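Local coordinates for bifunctional protein PutA (Bdellovibrio bacteriovorus, PDB 5UR2) that probably couples oxidation of proline, at a flavin, to NAD-dependent oxidation of glutamate semialdehyde to glutamate, at residues 537-542 / 661-666. Residues are numbered along the deposited sequence; the frame is centred on the assembly and turned at random.
Sequences QAMQAA and TVVMKP
Val-663 sets its two methyl branches against the helix face formed by Ala-538 and Ala-542. Val-663 CG1 meets Ala-538 CB at 3.8 Å. Val-663 CG2 lies against the backbone of the same turn, 3.7 Å from Ala-538 O. Ala-542 CB sits between two groups of the strand, 3.9 Å from Val-663 CG2 and 3.6 Å from Thr-661 OG1. Val-663 CG1 stands anti to the backbone N (chi1 -180°), which turns both branches to the helix. The thioether of Met-539 comes in from the flank: Met-539 SD is 4.0 Å from Val-663 CG2, and the two side chains cross at about a right angle. With CG beside the backbone N, the bend at chi2 brings the sulfur back to the valine, although the CB of Met-539 points away from the strand.

Thr-661 adds the one polar link. Thr-661 OG1 donates a hydrogen bond of 2.8 Å to Ala-542 O. The hydroxyl sits well above the carbonyl plane. The bond satisfies the buried hydroxyl and ties the start of the segment to the helix.

The small alanines fit a close approach: the axes of 537-542 and 661-665 come within 8.1 Å, nearly antiparallel at 159°. Helix 532-549 covers one face of the Rossmann-type sheet in the aldehyde dehydrogenase region. Strand 661-665 lies between parallel strands 623-638 and 691-693. Val-634 of the former touches Met-539, Ala-542 and Thr-661, while Met-664 packs on helix 671-684.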
ATOM      1  N   GLN B 537       5.630 -19.273 -31.826  1.00 20.10           N
ATOM      2  CA  GLN B 537       4.218 -19.605 -31.697  1.00 26.95           C
ATOM      3  C   GLN B 537       3.719 -19.351 -30.283  1.00 28.51           C
ATOM      4  O   GLN B 537       2.572 -18.935 -30.091  1.00 22.40           O
ATOM      5  CB  GLN B 537       3.978 -21.060 -32.108  1.00 28.45           C
ATOM      6  CG  GLN B 537       4.224 -21.337 -33.596  1.00 33.11           C
ATOM      7  CD  GLN B 537       4.339 -22.835 -33.922  1.00 41.81           C
ATOM      8  OE1 GLN B 537       3.596 -23.671 -33.387  1.00 33.46           O
ATOM      9  NE2 GLN B 537       5.284 -23.172 -34.804  1.00 47.15           N
ATOM     10  N   ALA B 538       4.539 -19.655 -29.274  1.00 22.85           N
ATOM     11  CA  ALA B 538       4.132 -19.356 -27.906  1.00 22.89           C
ATOM     12  C   ALA B 538       3.978 -17.848 -27.698  1.00 18.04           C
ATOM     13  O   ALA B 538       2.988 -17.385 -27.120  1.00 21.59           O
ATOM     14  CB  ALA B 538       5.140 -19.956 -26.914  1.00 19.75           C
ATOM     15  N   MET B 539       4.942 -17.065 -28.181  1.00 21.86           N
ATOM     16  CA  MET B 539       4.852 -15.612 -28.044  1.00 29.27           C
ATOM     17  C   MET B 539       3.621 -15.058 -28.754  1.00 32.10           C
ATOM     18  O   MET B 539       2.940 -14.172 -28.222  1.00 30.51           O
ATOM     19  CB  MET B 539       6.122 -14.954 -28.581  1.00 22.26           C
ATOM     20  CG  MET B 539       7.351 -15.235 -27.746  1.00 21.08           C
ATOM     21  SD  MET B 539       7.173 -14.653 -26.048  1.00 26.09           S
ATOM     22  CE  MET B 539       6.809 -12.918 -26.329  1.00 22.27           C
ATOM     23  N   GLN B 540       3.341 -15.546 -29.970  1.00 26.96           N
ATOM     24  CA  GLN B 540       2.182 -15.069 -30.722  1.00 28.54           C
ATOM     25  C   GLN B 540       0.882 -15.443 -30.028  1.00 28.91           C
ATOM     26  O   GLN B 540      -0.030 -14.614 -29.938  1.00 29.87           O
ATOM     27  CB  GLN B 540       2.193 -15.619 -32.158  1.00 31.90           C
ATOM     28  CG  GLN B 540       3.192 -14.942 -33.134  1.00 36.86           C
ATOM     29  CD  GLN B 540       2.913 -13.454 -33.354  1.00 40.44           C
ATOM     30  OE1 GLN B 540       1.783 -12.990 -33.205  1.00 39.33           O
ATOM     31  NE2 GLN B 540       3.955 -12.701 -33.708  1.00 44.06           N
ATOM     32  N   ALA B 541       0.775 -16.689 -29.536  1.00 24.48           N
ATOM     33  CA  ALA B 541      -0.440 -17.117 -28.835  1.00 22.43           C
ATOM     34  C   ALA B 541      -0.694 -16.276 -27.578  1.00 24.34           C
ATOM     35  O   ALA B 541      -1.839 -15.894 -27.298  1.00 20.52           O
ATOM     36  CB  ALA B 541      -0.348 -18.602 -28.476  1.00 24.74           C
ATOM     37  N   ALA B 542       0.369 -15.952 -26.833  1.00 27.52           N
ATOM     38  CA  ALA B 542       0.231 -15.136 -25.627  1.00 25.73           C
ATOM     39  C   ALA B 542      -0.184 -13.706 -25.957  1.00 23.61           C
ATOM     40  O   ALA B 542      -1.034 -13.122 -25.271  1.00 22.95           O
ATOM     41  CB  ALA B 542       1.555 -15.118 -24.861  1.00 16.55           C
ATOM     42  N   THR B 661      -0.578 -12.200 -19.875  1.00 17.07           N
ATOM     43  CA  THR B 661      -0.458 -13.573 -20.357  1.00 18.37           C
ATOM     44  C   THR B 661       0.985 -14.034 -20.174  1.00 19.45           C
ATOM     45  O   THR B 661       1.883 -13.235 -19.890  1.00 18.42           O
ATOM     46  CB  THR B 661      -0.919 -13.707 -21.816  1.00 19.30           C
ATOM     47  OG1 THR B 661      -0.125 -12.880 -22.666  1.00 19.22           O
ATOM     48  CG2 THR B 661      -2.387 -13.273 -21.938  1.00 16.15           C
ATOM     49  N   VAL B 662       1.201 -15.342 -20.320  1.00 19.80           N
ATOM     50  CA  VAL B 662       2.418 -15.984 -19.830  1.00 17.06           C
ATOM     51  C   VAL B 662       2.947 -16.994 -20.840  1.00 15.68           C
ATOM     52  O   VAL B 662       2.186 -17.782 -21.406  1.00 16.30           O
ATOM     53  CB  VAL B 662       2.155 -16.697 -18.483  1.00 15.39           C
ATOM     54  CG1 VAL B 662       3.369 -17.521 -18.084  1.00 18.36           C
ATOM     55  CG2 VAL B 662       1.799 -15.689 -17.402  1.00 20.01           C
ATOM     56  N   VAL B 663       4.260 -16.972 -21.062  1.00 17.51           N
ATOM     57  CA  VAL B 663       4.981 -18.097 -21.644  1.00 16.78           C
ATOM     58  C   VAL B 663       5.935 -18.585 -20.564  1.00 20.83           C
ATOM     59  O   VAL B 663       6.836 -17.843 -20.148  1.00 18.64           O
ATOM     60  CB  VAL B 663       5.752 -17.717 -22.910  1.00 20.94           C
ATOM     61  CG1 VAL B 663       6.473 -18.962 -23.453  1.00 17.12           C
ATOM     62  CG2 VAL B 663       4.816 -17.104 -23.949  1.00 20.16           C
ATOM     63  N   MET B 664       5.729 -19.799 -20.077  1.00 19.04           N
ATOM     64  CA  MET B 664       6.587 -20.327 -19.027  1.00 21.87           C
ATOM     65  C   MET B 664       7.559 -21.338 -19.629  1.00 25.20           C
ATOM     66  O   MET B 664       7.160 -22.219 -20.400  1.00 16.83           O
ATOM     67  CB  MET B 664       5.778 -20.941 -17.882  1.00 18.33           C
ATOM     68  CG  MET B 664       4.852 -22.084 -18.266  1.00 25.43           C
ATOM     69  SD  MET B 664       4.246 -22.883 -16.762  1.00 26.80           S
ATOM     70  CE  MET B 664       2.672 -23.508 -17.290  1.00 23.98           C
ATOM     71  N   LYS B 665       8.842 -21.161 -19.304  1.00 20.59           N
ATOM     72  CA  LYS B 665       9.957 -21.995 -19.734  1.00 22.22           C
ATOM     73  C   LYS B 665      10.518 -22.674 -18.492  1.00 24.31           C
ATOM     74  O   LYS B 665      11.373 -22.107 -17.798  1.00 23.83           O
ATOM     75  CB  LYS B 665      11.028 -21.138 -20.417  1.00 22.08           C
ATOM     76  CG  LYS B 665      11.777 -21.831 -21.540  1.00 18.12           C
ATOM     77  CD  LYS B 665      12.527 -23.058 -21.071  1.00 21.56           C
ATOM     78  CE  LYS B 665      13.715 -22.678 -20.204  1.00 23.59           C
ATOM     79  NZ  LYS B 665      14.492 -23.868 -19.741  1.00 26.82           N
ATOM     80  N   PRO B 666      10.069 -23.874 -18.162  1.00 22.52           N
ATOM     81  CA  PRO B 666      10.533 -24.525 -16.930  1.00 19.16           C
ATOM     82  C   PRO B 666      11.957 -25.042 -17.071  1.00 22.33           C
ATOM     83  O   PRO B 666      12.484 -25.221 -18.172  1.00 24.14           O
ATOM     84  CB  PRO B 666       9.545 -25.687 -16.760  1.00 20.12           C
ATOM     85  CG  PRO B 666       9.204 -26.058 -18.212  1.00 20.04           C
ATOM     86  CD  PRO B 666       9.164 -24.730 -18.953  1.00 17.37           C
TER